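Local coordinates for protein leucine aminopeptidase 1 (Caenorhabditis elegans, PDB 2HC9) that releases N-terminal amino acids, preferably leucine, from peptides as a zinc-dependent M17 aminopeptidase, and probably acts as a digestive enzyme, at residues S92-L97 with A462-R467; V109-F114 with A125-T130; I100-D105 with R129-F134; S167-E172 with M282-S287. The protein carries 1 engineered substitution. One frame throughout, in Å; residues are numbered along the deposited sequence. Where two conformers were deposited one is given.

Interaction 1: residues S92-L97 with A462-R467. With SO4 (sulfate ion), chain E.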
loop_
_atom_site.group_PDB
_atom_site.type_symbol
_atom_site.label_atom_id
_atom_site.label_comp_id
_atom_site.label_asym_id
_atom_site.label_seq_id
_atom_site.Cartn_x
_atom_site.Cartn_y
_atom_site.Cartn_z
ATOM N N SER A 92 -21.453 -24.941 18.039
ATOM C CA SER A 92 -22.678 -25.014 17.241
ATOM C C SER A 92 -23.862 -24.381 17.960
ATOM O O SER A 92 -24.734 -23.782 17.329
ATOM C CB SER A 92 -23.030 -26.468 16.891
ATOM O OG SER A 92 -22.046 -27.061 16.064
ATOM N N ILE A 93 -23.914 -24.549 19.284
ATOM C CA ILE A 93 -24.976 -23.869 20.079
ATOM C C ILE A 93 -24.836 -22.358 19.941
ATOM O O ILE A 93 -25.777 -21.672 19.592
ATOM C CB ILE A 93 -24.927 -24.247 21.571
ATOM C CG1 ILE A 93 -25.212 -25.757 21.724
ATOM C CG2 ILE A 93 -25.938 -23.378 22.386
ATOM C CD1 ILE A 93 -24.959 -26.268 23.135
ATOM N N TYR A 94 -23.633 -21.852 20.174
ATOM C CA TYR A 94 -23.416 -20.419 20.032
ATOM C C TYR A 94 -23.793 -19.923 18.640
ATOM O O TYR A 94 -24.472 -18.912 18.509
ATOM C CB TYR A 94 -21.969 -20.067 20.325
ATOM C CG TYR A 94 -21.701 -18.568 20.360
ATOM C CD1 TYR A 94 -21.863 -17.844 21.540
ATOM C CD2 TYR A 94 -21.288 -17.882 19.216
ATOM C CE1 TYR A 94 -21.576 -16.476 21.598
ATOM C CE2 TYR A 94 -21.028 -16.492 19.245
ATOM C CZ TYR A 94 -21.161 -15.804 20.439
ATOM O OH TYR A 94 -20.880 -14.446 20.492
ATOM N N LYS A 95 -23.361 -20.640 17.603
ATOM C CA LYS A 95 -23.665 -20.229 16.224
ATOM C C LYS A 95 -25.168 -20.062 15.952
ATOM O O LYS A 95 -25.598 -19.123 15.270
ATOM C CB LYS A 95 -23.076 -21.257 15.241
ATOM C CG LYS A 95 -23.317 -20.906 13.777
ATOM C CD LYS A 95 -22.737 -21.915 12.825
ATOM C CE LYS A 95 -23.499 -23.231 12.882
ATOM N NZ LYS A 95 -22.647 -24.279 13.515
ATOM N N GLU A 96 -25.965 -20.994 16.470
ATOM C CA GLU A 96 -27.405 -21.002 16.221
ATOM C C GLU A 96 -28.159 -20.056 17.149
ATOM O O GLU A 96 -29.192 -19.501 16.777
ATOM C CB GLU A 96 -27.973 -22.430 16.386
ATOM C CG GLU A 96 -27.405 -23.464 15.391
ATOM C CD GLU A 96 -27.595 -23.112 13.909
ATOM O OE1 GLU A 96 -28.382 -22.218 13.565
ATOM O OE2 GLU A 96 -26.955 -23.784 13.068
ATOM N N LEU A 97 -27.634 -19.880 18.357
ATOM C CA LEU A 97 -28.342 -19.119 19.391
ATOM C C LEU A 97 -28.036 -17.613 19.327
ATOM O O LEU A 97 -28.919 -16.782 19.524
ATOM C CB LEU A 97 -28.017 -19.679 20.778
ATOM C CG LEU A 97 -28.621 -18.989 22.024
ATOM C CD1 LEU A 97 -30.161 -18.943 21.978
ATOM C CD2 LEU A 97 -28.118 -19.642 23.321
ATOM N N ALA A 462 -11.053 -15.021 21.673
ATOM C CA ALA A 462 -11.660 -14.130 22.678
ATOM C C ALA A 462 -12.841 -13.331 22.139
ATOM O O ALA A 462 -13.512 -12.650 22.913
ATOM C CB ALA A 462 -10.612 -13.170 23.264
ATOM N N GLU A 463 -13.100 -13.397 20.831
ATOM C CA GLU A 463 -14.171 -12.590 20.253
ATOM C C GLU A 463 -14.830 -13.271 19.074
ATOM O O GLU A 463 -14.180 -14.037 18.364
ATOM C CB GLU A 463 -13.620 -11.234 19.830
ATOM C CG GLU A 463 -12.511 -11.306 18.779
ATOM C CD GLU A 463 -12.036 -9.907 18.424
ATOM O OE1 GLU A 463 -11.392 -9.277 19.267
ATOM O OE2 GLU A 463 -12.354 -9.428 17.337
ATOM N N VAL A 464 -16.126 -13.014 18.868
ATOM C CA VAL A 464 -16.794 -13.364 17.607
ATOM C C VAL A 464 -17.629 -12.152 17.209
ATOM O O VAL A 464 -18.442 -11.665 18.000
ATOM C CB VAL A 464 -17.763 -14.574 17.774
ATOM C CG1 VAL A 464 -18.571 -14.805 16.497
ATOM C CG2 VAL A 464 -17.012 -15.833 18.142
ATOM N N GLY A 465 -17.434 -11.664 15.985
ATOM C CA GLY A 465 -18.215 -10.540 15.490
ATOM C C GLY A 465 -17.868 -9.367 16.383
ATOM O O GLY A 465 -16.686 -9.097 16.643
ATOM N N ASP A 466 -18.878 -8.688 16.914
ATOM C CA ASP A 466 -18.694 -7.481 17.718
ATOM C C ASP A 466 -18.667 -7.728 19.225
ATOM O O ASP A 466 -18.786 -6.767 20.013
ATOM C CB ASP A 466 -19.814 -6.486 17.395
ATOM C CG ASP A 466 -19.789 -6.048 15.958
ATOM O OD1 ASP A 466 -18.691 -6.003 15.394
ATOM O OD2 ASP A 466 -20.857 -5.753 15.394
ATOM N N ARG A 467 -18.574 -8.995 19.621
ATOM C CA ARG A 467 -18.758 -9.366 21.011
ATOM C C ARG A 467 -17.640 -10.251 21.552
ATOM O O ARG A 467 -17.201 -11.174 20.881
ATOM C CB ARG A 467 -20.113 -10.077 21.175
ATOM C CG ARG A 467 -21.303 -9.112 20.989
ATOM C CD ARG A 467 -21.390 -8.092 22.136
ATOM N NE ARG A 467 -22.691 -7.399 22.169
ATOM C CZ ARG A 467 -23.075 -6.571 23.140
ATOM N NH1 ARG A 467 -22.271 -6.335 24.179
ATOM N NH2 ARG A 467 -24.291 -6.014 23.102
HETATM S S SO4 E . -26.050 -8.192 20.530
HETATM O O1 SO4 E . -26.803 -9.339 21.049
HETATM O O2 SO4 E . -26.196 -7.046 21.430
HETATM O O3 SO4 E . -24.637 -8.596 20.397
HETATM O O4 SO4 E . -26.548 -7.763 19.223
HETATM O O HOH W 1 -20.866 -12.609 18.487
#
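Y94 and V464 make the apolar part of this contact. The Y94 side chain leaves helix 90-97 with CG anti to the backbone N (chi1 -173°), which carries the ring toward the turn. V464 CG1 meets the edge of the ring, near its plane, 4.1 Å from Y94 CE2. The ring and the valine pass alongside, running opposite ways. The phenol end is more loosely placed against R467, with Y94 OH 4.5 Å from R467 CB.

Water makes the polar link. One molecule donates to Y94 OH at 2.7 Å and to V464 O at 2.6 Å, so both its protons are used.

The ionic part belongs to R467. A sulfate, probably from the crystallisation liquor, sits at the edge of the guanidinium. R467 NE donates to sulfate O3 at 2.9 Å, and R467 NH2 to sulfate O2 at 2.7 Å. K98 NZ also bonds this ion. R467 NH1 turns to D178 and to the carbonyl of F134. A leucine here would probably leave D178 without this charged partner and the sulfate with a weaker hold.

Backbone bonds V464 N to R467 O (2.9 Å) and R467 N to V464 O (3.1 Å) close a type II' turn, with G465 at positive phi. This is a two-residue beta hairpin of the catalytic domain, set against a helix of the N-terminal domain.

Interaction 2: residues V109-F114 with A125-T130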
loop_
_atom_site.group_PDB
_atom_site.type_symbol
_atom_site.label_atom_id
_atom_site.label_comp_id
_atom_site.label_asym_id
_atom_site.label_seq_id
_atom_site.Cartn_x
_atom_site.Cartn_y
_atom_site.Cartn_z
ATOM N N VAL A 109 -36.552 -16.141 29.640
ATOM C CA VAL A 109 -36.068 -17.126 28.660
ATOM C C VAL A 109 -35.796 -18.453 29.342
ATOM O O VAL A 109 -35.016 -18.535 30.286
ATOM C CB VAL A 109 -34.827 -16.660 27.903
ATOM C CG1 VAL A 109 -34.531 -17.638 26.738
ATOM C CG2 VAL A 109 -35.077 -15.260 27.368
ATOM N N HIS A 110 -36.465 -19.487 28.862
ATOM C CA HIS A 110 -36.339 -20.798 29.457
ATOM C C HIS A 110 -35.583 -21.721 28.483
ATOM O O HIS A 110 -36.086 -21.997 27.376
ATOM C CB HIS A 110 -37.745 -21.354 29.736
ATOM C CG HIS A 110 -37.754 -22.555 30.639
ATOM N ND1 HIS A 110 -38.905 -23.260 30.921
ATOM C CD2 HIS A 110 -36.761 -23.163 31.334
ATOM C CE1 HIS A 110 -38.619 -24.255 31.748
ATOM N NE2 HIS A 110 -37.326 -24.220 32.011
ATOM N N PHE A 111 -34.395 -22.170 28.885
ATOM C CA PHE A 111 -33.671 -23.216 28.131
ATOM C C PHE A 111 -33.944 -24.570 28.736
ATOM O O PHE A 111 -33.794 -24.764 29.948
ATOM C CB PHE A 111 -32.147 -22.987 28.090
ATOM C CG PHE A 111 -31.763 -21.754 27.318
ATOM C CD1 PHE A 111 -31.390 -21.846 25.979
ATOM C CD2 PHE A 111 -31.862 -20.495 27.919
ATOM C CE1 PHE A 111 -31.096 -20.689 25.247
ATOM C CE2 PHE A 111 -31.567 -19.331 27.206
ATOM C CZ PHE A 111 -31.178 -19.419 25.867
ATOM N N VAL A 112 -34.301 -25.502 27.868
ATOM C CA VAL A 112 -34.276 -26.916 28.224
ATOM C C VAL A 112 -33.094 -27.554 27.494
ATOM O O VAL A 112 -33.121 -27.739 26.268
ATOM C CB VAL A 112 -35.572 -27.636 27.850
ATOM C CG1 VAL A 112 -35.443 -29.126 28.231
ATOM C CG2 VAL A 112 -36.770 -26.995 28.600
ATOM N N LEU A 113 -32.077 -27.868 28.269
ATOM C CA LEU A 113 -30.812 -28.398 27.733
ATOM C C LEU A 113 -30.716 -29.902 27.974
ATOM O O LEU A 113 -30.459 -30.346 29.100
ATOM C CB LEU A 113 -29.619 -27.669 28.369
ATOM C CG LEU A 113 -28.202 -28.182 28.004
ATOM C CD1 LEU A 113 -27.943 -28.052 26.491
ATOM C CD2 LEU A 113 -27.152 -27.397 28.779
ATOM N N PHE A 114 -30.890 -30.677 26.900
ATOM C CA PHE A 114 -30.701 -32.134 26.965
ATOM C C PHE A 114 -29.256 -32.466 26.634
ATOM O O PHE A 114 -28.893 -32.567 25.478
ATOM C CB PHE A 114 -31.605 -32.830 25.951
ATOM C CG PHE A 114 -33.068 -32.702 26.259
ATOM C CD1 PHE A 114 -33.640 -33.430 27.304
ATOM C CD2 PHE A 114 -33.883 -31.884 25.476
ATOM C CE1 PHE A 114 -35.015 -33.325 27.593
ATOM C CE2 PHE A 114 -35.261 -31.769 25.747
ATOM C CZ PHE A 114 -35.825 -32.497 26.809
ATOM N N ALA A 125 -21.972 -22.943 29.100
ATOM C CA ALA A 125 -21.130 -21.768 28.862
ATOM C C ALA A 125 -21.520 -21.121 27.530
ATOM O O ALA A 125 -21.656 -19.888 27.439
ATOM C CB ALA A 125 -19.667 -22.164 28.842
ATOM N N ALA A 126 -21.693 -21.953 26.499
ATOM C CA ALA A 126 -22.061 -21.445 25.173
ATOM C C ALA A 126 -23.365 -20.649 25.233
ATOM O O ALA A 126 -23.477 -19.610 24.575
ATOM C CB ALA A 126 -22.193 -22.589 24.155
ATOM N N ILE A 127 -24.356 -21.137 25.997
ATOM C CA ILE A 127 -25.630 -20.379 26.134
ATOM C C ILE A 127 -25.407 -19.062 26.886
ATOM O O ILE A 127 -25.895 -17.996 26.471
ATOM C CB ILE A 127 -26.725 -21.226 26.855
ATOM C CG1 ILE A 127 -27.134 -22.449 26.020
ATOM C CG2 ILE A 127 -27.957 -20.373 27.205
ATOM C CD1 ILE A 127 -27.955 -23.509 26.811
ATOM N N ALA A 128 -24.670 -19.139 27.995
ATOM C CA ALA A 128 -24.359 -17.963 28.802
ATOM C C ALA A 128 -23.722 -16.846 27.974
ATOM O O ALA A 128 -24.062 -15.677 28.151
ATOM C CB ALA A 128 -23.434 -18.355 29.970
ATOM N N ARG A 129 -22.826 -17.207 27.048
ATOM C CA ARG A 129 -22.073 -16.204 26.242
ATOM C C ARG A 129 -23.014 -15.330 25.408
ATOM O O ARG A 129 -22.624 -14.235 24.987
ATOM C CB ARG A 129 -21.076 -16.857 25.236
ATOM C CG ARG A 129 -20.095 -17.899 25.779
ATOM C CD ARG A 129 -19.239 -18.580 24.661
ATOM N NE ARG A 129 -18.614 -19.853 25.096
ATOM C CZ ARG A 129 -17.604 -19.920 25.973
ATOM N NH1 ARG A 129 -17.089 -21.102 26.335
ATOM N NH2 ARG A 129 -17.106 -18.802 26.508
ATOM N N THR A 130 -24.220 -15.826 25.105
ATOM C CA THR A 130 -25.120 -15.094 24.209
ATOM C C THR A 130 -25.936 -14.041 24.961
ATOM O O THR A 130 -26.687 -13.299 24.342
ATOM C CB THR A 130 -26.119 -16.028 23.477
ATOM O OG1 THR A 130 -27.048 -16.579 24.431
ATOM C CG2 THR A 130 -25.365 -17.147 22.677
#
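F111 and I127 hold strand 108-114 against helix 120-128. The two elements belong to a beta-alpha-beta unit that strand 145-151 completes, in the N-terminal domain of the macro clan. The contact is wholly apolar and buried.

I127 uses both its branches. Its CG1 lies anti to the carbonyl carbon (chi1 -65°), and this leaves CG2 pointing at the sheet. F111 CG also stands anti to the carbonyl carbon, beside the backbone N, which presents the ring face to I127. The CG2 methyl sits over the centre of the F111 ring in a CH-pi contact, 3.6 Å from the centroid and 10° off the ring normal. CG2 is 3.6 Å from F111 CZ and a little farther from F111 CG, so it leans slightly toward the outer end of the ring. The longer branch stays on the same side of the ring, and I127 CD1 lies beyond F111 CD1, 3.9 Å from it. The same methyl also meets the next inward-facing residue of the strand, at 4.4 Å from L113 CD2.

F111 and L113 both face the helix, while V112 between them points away. L97 of helix 90-97 and I148 of strand 145-151 also pack on F111.

The carbonyl of I127 takes two bonds from T130. One comes from T130 N at 3.1 Å. The other comes from T130 OG1 to I127 O at 2.7 Å, in the carbonyl plane, with a C=O...donor angle of 149°.

Interaction 3: residues I100-D105 with R129-F134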
loop_
_atom_site.group_PDB
_atom_site.type_symbol
_atom_site.label_atom_id
_atom_site.label_comp_id
_atom_site.label_asym_id
_atom_site.label_seq_id
_atom_site.Cartn_x
_atom_site.Cartn_y
_atom_site.Cartn_z
ATOM N N ILE A 100 -30.467 -15.209 17.744
ATOM C CA ILE A 100 -31.843 -15.129 18.200
ATOM C C ILE A 100 -32.103 -13.844 18.980
ATOM O O ILE A 100 -31.355 -13.491 19.885
ATOM C CB ILE A 100 -32.258 -16.357 19.011
ATOM C CG1 ILE A 100 -32.234 -17.602 18.115
ATOM C CG2 ILE A 100 -33.658 -16.151 19.644
ATOM C CD1 ILE A 100 -32.453 -18.895 18.909
ATOM N N ASN A 101 -33.185 -13.164 18.610
ATOM C CA ASN A 101 -33.710 -12.049 19.394
ATOM C C ASN A 101 -35.037 -12.388 20.043
ATOM O O ASN A 101 -35.826 -13.159 19.483
ATOM C CB ASN A 101 -33.832 -10.821 18.509
ATOM C CG ASN A 101 -32.484 -10.352 17.994
ATOM O OD1 ASN A 101 -31.479 -10.400 18.705
ATOM N ND2 ASN A 101 -32.453 -9.927 16.735
ATOM N N TYR A 102 -35.279 -11.839 21.232
ATOM C CA TYR A 102 -36.532 -12.108 21.966
ATOM C C TYR A 102 -37.450 -10.888 21.812
ATOM O O TYR A 102 -36.972 -9.741 21.818
ATOM C CB TYR A 102 -36.243 -12.396 23.457
ATOM C CG TYR A 102 -35.160 -13.423 23.632
ATOM C CD1 TYR A 102 -35.434 -14.777 23.444
ATOM C CD2 TYR A 102 -33.838 -13.045 23.953
ATOM C CE1 TYR A 102 -34.446 -15.729 23.561
ATOM C CE2 TYR A 102 -32.812 -14.024 24.077
ATOM C CZ TYR A 102 -33.142 -15.362 23.879
ATOM O OH TYR A 102 -32.191 -16.354 23.987
ATOM N N PRO A 103 -38.769 -11.118 21.656
ATOM C CA PRO A 103 -39.667 -9.966 21.607
ATOM C C PRO A 103 -39.448 -9.006 22.767
ATOM O O PRO A 103 -39.105 -9.412 23.875
ATOM C CB PRO A 103 -41.069 -10.595 21.648
ATOM C CG PRO A 103 -40.866 -11.954 21.050
ATOM C CD PRO A 103 -39.494 -12.399 21.511
ATOM N N GLU A 104 -39.620 -7.726 22.477
ATOM C CA GLU A 104 -39.432 -6.623 23.415
ATOM C C GLU A 104 -40.029 -6.898 24.817
ATOM O O GLU A 104 -39.436 -6.559 25.841
ATOM C CB GLU A 104 -40.069 -5.393 22.735
ATOM C CG GLU A 104 -40.299 -4.168 23.536
ATOM C CD GLU A 104 -41.510 -4.270 24.424
ATOM O OE1 GLU A 104 -42.658 -4.445 23.931
ATOM O OE2 GLU A 104 -41.287 -4.171 25.635
ATOM N N ASP A 105 -41.205 -7.510 24.867
ATOM C CA ASP A 105 -41.896 -7.700 26.142
ATOM C C ASP A 105 -41.700 -9.086 26.777
ATOM O O ASP A 105 -42.385 -9.438 27.746
ATOM C CB ASP A 105 -43.395 -7.404 25.980
ATOM C CG ASP A 105 -44.051 -8.231 24.875
ATOM O OD1 ASP A 105 -43.333 -8.843 24.052
ATOM O OD2 ASP A 105 -45.304 -8.281 24.830
ATOM N N ARG A 129 -22.826 -17.207 27.048
ATOM C CA ARG A 129 -22.073 -16.204 26.242
ATOM C C ARG A 129 -23.014 -15.330 25.408
ATOM O O ARG A 129 -22.624 -14.235 24.987
ATOM C CB ARG A 129 -21.076 -16.857 25.236
ATOM C CG ARG A 129 -20.095 -17.899 25.779
ATOM C CD ARG A 129 -19.239 -18.580 24.661
ATOM N NE ARG A 129 -18.614 -19.853 25.096
ATOM C CZ ARG A 129 -17.604 -19.920 25.973
ATOM N NH1 ARG A 129 -17.089 -21.102 26.335
ATOM N NH2 ARG A 129 -17.106 -18.802 26.508
ATOM N N THR A 130 -24.220 -15.826 25.105
ATOM C CA THR A 130 -25.120 -15.094 24.209
ATOM C C THR A 130 -25.936 -14.041 24.961
ATOM O O THR A 130 -26.687 -13.299 24.342
ATOM C CB THR A 130 -26.119 -16.028 23.477
ATOM O OG1 THR A 130 -27.048 -16.579 24.431
ATOM C CG2 THR A 130 -25.365 -17.147 22.677
ATOM N N PHE A 131 -25.820 -14.009 26.294
ATOM C CA PHE A 131 -26.499 -12.986 27.097
ATOM C C PHE A 131 -25.554 -11.839 27.409
ATOM O O PHE A 131 -24.911 -11.806 28.470
ATOM C CB PHE A 131 -27.192 -13.599 28.330
ATOM C CG PHE A 131 -28.412 -14.405 27.939
ATOM C CD1 PHE A 131 -29.602 -13.762 27.632
ATOM C CD2 PHE A 131 -28.312 -15.762 27.738
ATOM C CE1 PHE A 131 -30.711 -14.483 27.194
ATOM C CE2 PHE A 131 -29.417 -16.504 27.302
ATOM C CZ PHE A 131 -30.611 -15.866 27.032
ATOM N N CYS A 132 -25.401 -10.949 26.427
ATOM C CA CYS A 132 -24.353 -9.917 26.516
ATOM C C CYS A 132 -24.799 -8.859 27.520
ATOM O O CYS A 132 -25.839 -8.223 27.340
ATOM C CB CYS A 132 -24.124 -9.276 25.131
ATOM S SG CYS A 132 -23.778 -10.499 23.851
ATOM N N LYS A 133 -24.017 -8.667 28.572
ATOM C CA LYS A 133 -24.366 -7.687 29.609
ATOM C C LYS A 133 -24.304 -6.271 29.069
ATOM O O LYS A 133 -25.137 -5.432 29.415
ATOM C CB LYS A 133 -23.432 -7.820 30.822
ATOM C CG LYS A 133 -23.673 -9.084 31.625
ATOM C CD LYS A 133 -22.934 -9.035 32.952
ATOM C CE LYS A 133 -23.314 -10.252 33.820
ATOM N NZ LYS A 133 -22.893 -9.961 35.236
ATOM N N PHE A 134 -23.305 -5.983 28.234
ATOM C CA PHE A 134 -22.979 -4.589 27.998
ATOM C C PHE A 134 -23.771 -3.942 26.856
ATOM O O PHE A 134 -23.734 -4.414 25.719
ATOM C CB PHE A 134 -21.474 -4.375 27.776
ATOM C CG PHE A 134 -21.107 -2.917 27.770
ATOM C CD1 PHE A 134 -20.935 -2.239 28.975
ATOM C CD2 PHE A 134 -21.024 -2.209 26.577
ATOM C CE1 PHE A 134 -20.637 -0.864 28.985
ATOM C CE2 PHE A 134 -20.744 -0.823 26.590
ATOM C CZ PHE A 134 -20.539 -0.184 27.797
HETATM O O HOH W 2 -29.574 -15.313 23.930
#
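Y102 and F131 form an aromatic pair, neither ring over the other, between two loops of the N-terminal, macro-clan domain. One loop joins helix 90-97 to strand 108-114, the other helix 120-128 to strand 145-151. F131 CG stands anti to the carbonyl carbon (chi1 -71°), which swings the ring toward Y102. The ring planes are nearly parallel, 6° apart, and the centroids are 6.0 Å apart. The touching carbons are Y102 CE2 and F131 CE1, at 3.8 Å. The phenol oxygen comes closer still, with Y102 OH 3.5 Å from F131 CZ.

The loop of F131 is also tied to helix 157-178. R171 NE donates to the carbonyl of F131, and K133 forms salt bridges to E168 and E172. On the other loop, D105 pairs with R58 of a neighbouring subunit.

A water joins the loops beside the rings. It lies 2.8 Å from Y102 OH, in the plane of that ring, and donates to T130 OG1 at 2.9 Å. The same water oxygen sits 3.3 Å above one face of the F131 ring, displaced toward the outside of the ring.

Interaction 4: residues S167-E172 with M282-S287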
loop_
_atom_site.group_PDB
_atom_site.type_symbol
_atom_site.label_atom_id
_atom_site.label_comp_id
_atom_site.label_asym_id
_atom_site.label_seq_id
_atom_site.Cartn_x
_atom_site.Cartn_y
_atom_site.Cartn_z
ATOM N N SER A 167 -21.322 -19.385 34.390
ATOM C CA SER A 167 -22.078 -18.493 33.514
ATOM C C SER A 167 -21.798 -17.031 33.828
ATOM O O SER A 167 -21.625 -16.221 32.920
ATOM C CB SER A 167 -23.585 -18.760 33.610
ATOM O OG SER A 167 -23.904 -20.061 33.144
ATOM N N GLU A 168 -21.779 -16.690 35.112
ATOM C CA GLU A 168 -21.473 -15.317 35.521
ATOM C C GLU A 168 -20.044 -14.947 35.143
ATOM O O GLU A 168 -19.798 -13.856 34.644
ATOM C CB GLU A 168 -21.719 -15.133 37.031
ATOM C CG GLU A 168 -21.233 -13.779 37.604
ATOM C CD GLU A 168 -22.068 -12.557 37.167
ATOM O OE1 GLU A 168 -22.950 -12.648 36.295
ATOM O OE2 GLU A 168 -21.819 -11.460 37.703
ATOM N N SER A 169 -19.099 -15.858 35.359
ATOM C CA SER A 169 -17.689 -15.536 35.072
ATOM C C SER A 169 -17.514 -15.301 33.565
ATOM O O SER A 169 -16.799 -14.373 33.152
ATOM C CB SER A 169 -16.782 -16.666 35.553
ATOM O OG SER A 169 -16.493 -16.529 36.938
ATOM N N VAL A 170 -18.182 -16.129 32.762
ATOM C CA VAL A 170 -18.189 -15.998 31.295
ATOM C C VAL A 170 -18.762 -14.641 30.890
ATOM O O VAL A 170 -18.119 -13.866 30.145
ATOM C CB VAL A 170 -18.955 -17.182 30.604
ATOM C CG1 VAL A 170 -19.199 -16.888 29.108
ATOM C CG2 VAL A 170 -18.141 -18.507 30.782
ATOM N N ARG A 171 -19.952 -14.319 31.409
ATOM C CA ARG A 171 -20.592 -13.032 31.049
ATOM C C ARG A 171 -19.840 -11.809 31.565
ATOM O O ARG A 171 -19.832 -10.767 30.908
ATOM C CB ARG A 171 -22.049 -13.009 31.510
ATOM C CG ARG A 171 -22.891 -14.050 30.784
ATOM C CD ARG A 171 -24.321 -14.076 31.358
ATOM N NE ARG A 171 -25.099 -12.887 30.992
ATOM C CZ ARG A 171 -25.892 -12.203 31.824
ATOM N NH1 ARG A 171 -25.999 -12.526 33.129
ATOM N NH2 ARG A 171 -26.569 -11.167 31.352
ATOM N N GLU A 172 -19.214 -11.932 32.734
ATOM C CA GLU A 172 -18.369 -10.855 33.262
ATOM C C GLU A 172 -17.123 -10.606 32.406
ATOM O O GLU A 172 -16.778 -9.458 32.115
ATOM C CB GLU A 172 -17.931 -11.167 34.709
ATOM C CG GLU A 172 -19.079 -10.941 35.753
ATOM C CD GLU A 172 -19.393 -9.468 35.896
ATOM O OE1 GLU A 172 -18.676 -8.798 36.672
ATOM O OE2 GLU A 172 -20.285 -8.965 35.166
ATOM N N MET A 282 -8.579 -14.290 33.029
ATOM C CA MET A 282 -7.848 -14.818 34.204
ATOM C C MET A 282 -8.540 -14.409 35.514
ATOM O O MET A 282 -8.709 -15.233 36.425
ATOM C CB MET A 282 -6.377 -14.349 34.222
ATOM C CG MET A 282 -5.494 -14.994 33.107
ATOM S SD MET A 282 -5.745 -16.784 32.974
ATOM C CE MET A 282 -4.063 -17.406 32.801
ATOM N N LEU A 283 -8.939 -13.142 35.596
ATOM C CA LEU A 283 -9.682 -12.632 36.763
ATOM C C LEU A 283 -10.948 -13.442 37.022
ATOM O O LEU A 283 -11.243 -13.830 38.174
ATOM C CB LEU A 283 -10.071 -11.164 36.513
ATOM C CG LEU A 283 -10.945 -10.517 37.598
ATOM C CD1 LEU A 283 -10.168 -10.532 38.921
ATOM C CD2 LEU A 283 -11.429 -9.119 37.201
ATOM N N GLU A 284 -11.722 -13.690 35.963
ATOM C CA GLU A 284 -12.995 -14.388 36.127
ATOM C C GLU A 284 -12.855 -15.886 36.302
ATOM O O GLU A 284 -13.685 -16.511 36.967
ATOM C CB GLU A 284 -13.978 -14.034 35.000
ATOM C CG GLU A 284 -14.256 -12.510 34.913
ATOM C CD GLU A 284 -14.978 -11.951 36.148
ATOM O OE1 GLU A 284 -15.701 -12.720 36.816
ATOM O OE2 GLU A 284 -14.846 -10.729 36.411
ATOM N N ALA A 285 -11.788 -16.465 35.744
ATOM C CA ALA A 285 -11.403 -17.847 36.104
ATOM C C ALA A 285 -11.056 -17.981 37.581
ATOM O O ALA A 285 -11.490 -18.923 38.231
ATOM C CB ALA A 285 -10.211 -18.350 35.254
ATOM N N TYR A 286 -10.236 -17.061 38.085
ATOM C CA TYR A 286 -9.839 -17.049 39.487
ATOM C C TYR A 286 -11.098 -16.981 40.350
ATOM O O TYR A 286 -11.237 -17.733 41.311
ATOM C CB TYR A 286 -8.944 -15.833 39.737
ATOM C CG TYR A 286 -8.505 -15.609 41.175
ATOM C CD1 TYR A 286 -7.330 -16.189 41.654
ATOM C CD2 TYR A 286 -9.261 -14.799 42.050
ATOM C CE1 TYR A 286 -6.900 -15.985 42.941
ATOM C CE2 TYR A 286 -8.829 -14.573 43.365
ATOM C CZ TYR A 286 -7.644 -15.165 43.794
ATOM O OH TYR A 286 -7.190 -14.973 45.076
ATOM N N SER A 287 -12.000 -16.068 40.001
ATOM C CA SER A 287 -13.257 -15.919 40.731
ATOM C C SER A 287 -14.057 -17.234 40.793
ATOM O O SER A 287 -14.464 -17.673 41.875
ATOM C CB SER A 287 -14.096 -14.811 40.110
ATOM O OG SER A 287 -15.369 -14.701 40.746
HETATM O O HOH W 3 -17.252 -13.814 38.925
HETATM O O HOH W 4 -16.413 -9.581 38.084
#
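S169 OG donates to E284 O at 2.8 Å, with the donor tilted 34° out of the carbonyl plane. Alongside, S169 CB lies 3.9 Å from E284 CB. The E284 chain bends at chi2 (-65°), which folds its carboxylate back over E172: E284 CD is 3.4 Å from E172 CB. These residues join two nearly antiparallel helices, 166° between directions and 8.9 Å between the segment axes. Helix 277-290 packs on the catalytic-domain sheet through L283 and Y286, and helix 157-178 runs alongside helix 277-290. A water donates to E284 OE1 at 2.8 Å and also bonds S287 OG. An alanine in place of E284 would probably open a gap over E172 CB and leave this water without its carboxylate acceptor. The two carboxylates stand almost at right angles, with E172 OE1 4.3 Å from E284 OE2. Their like charges would tend to repel, but E172 has partners of its own: R175 at OE1 and K133 at OE2.

Interactions 2 and 3 lie within the N-terminal domain, about 12 Å apart between centres, and share R129 and T130. Interaction 1 joins that domain to the catalytic one, its centre about 13 Å from each of theirs. The other three are nested inside the long chain loop it closes. Its helix 90-97 touches interaction 2 where Y94 packs on R129. Interaction 4 comes later in the chain than 2 and 3 and pairs helix 157-178 with a helix of the catalytic domain. K133 and R171 connect it to 3, while R467 of interaction 1 reaches F134. The four thus run from the N-terminal sheet to the catalytic domain, away from the two-zinc site.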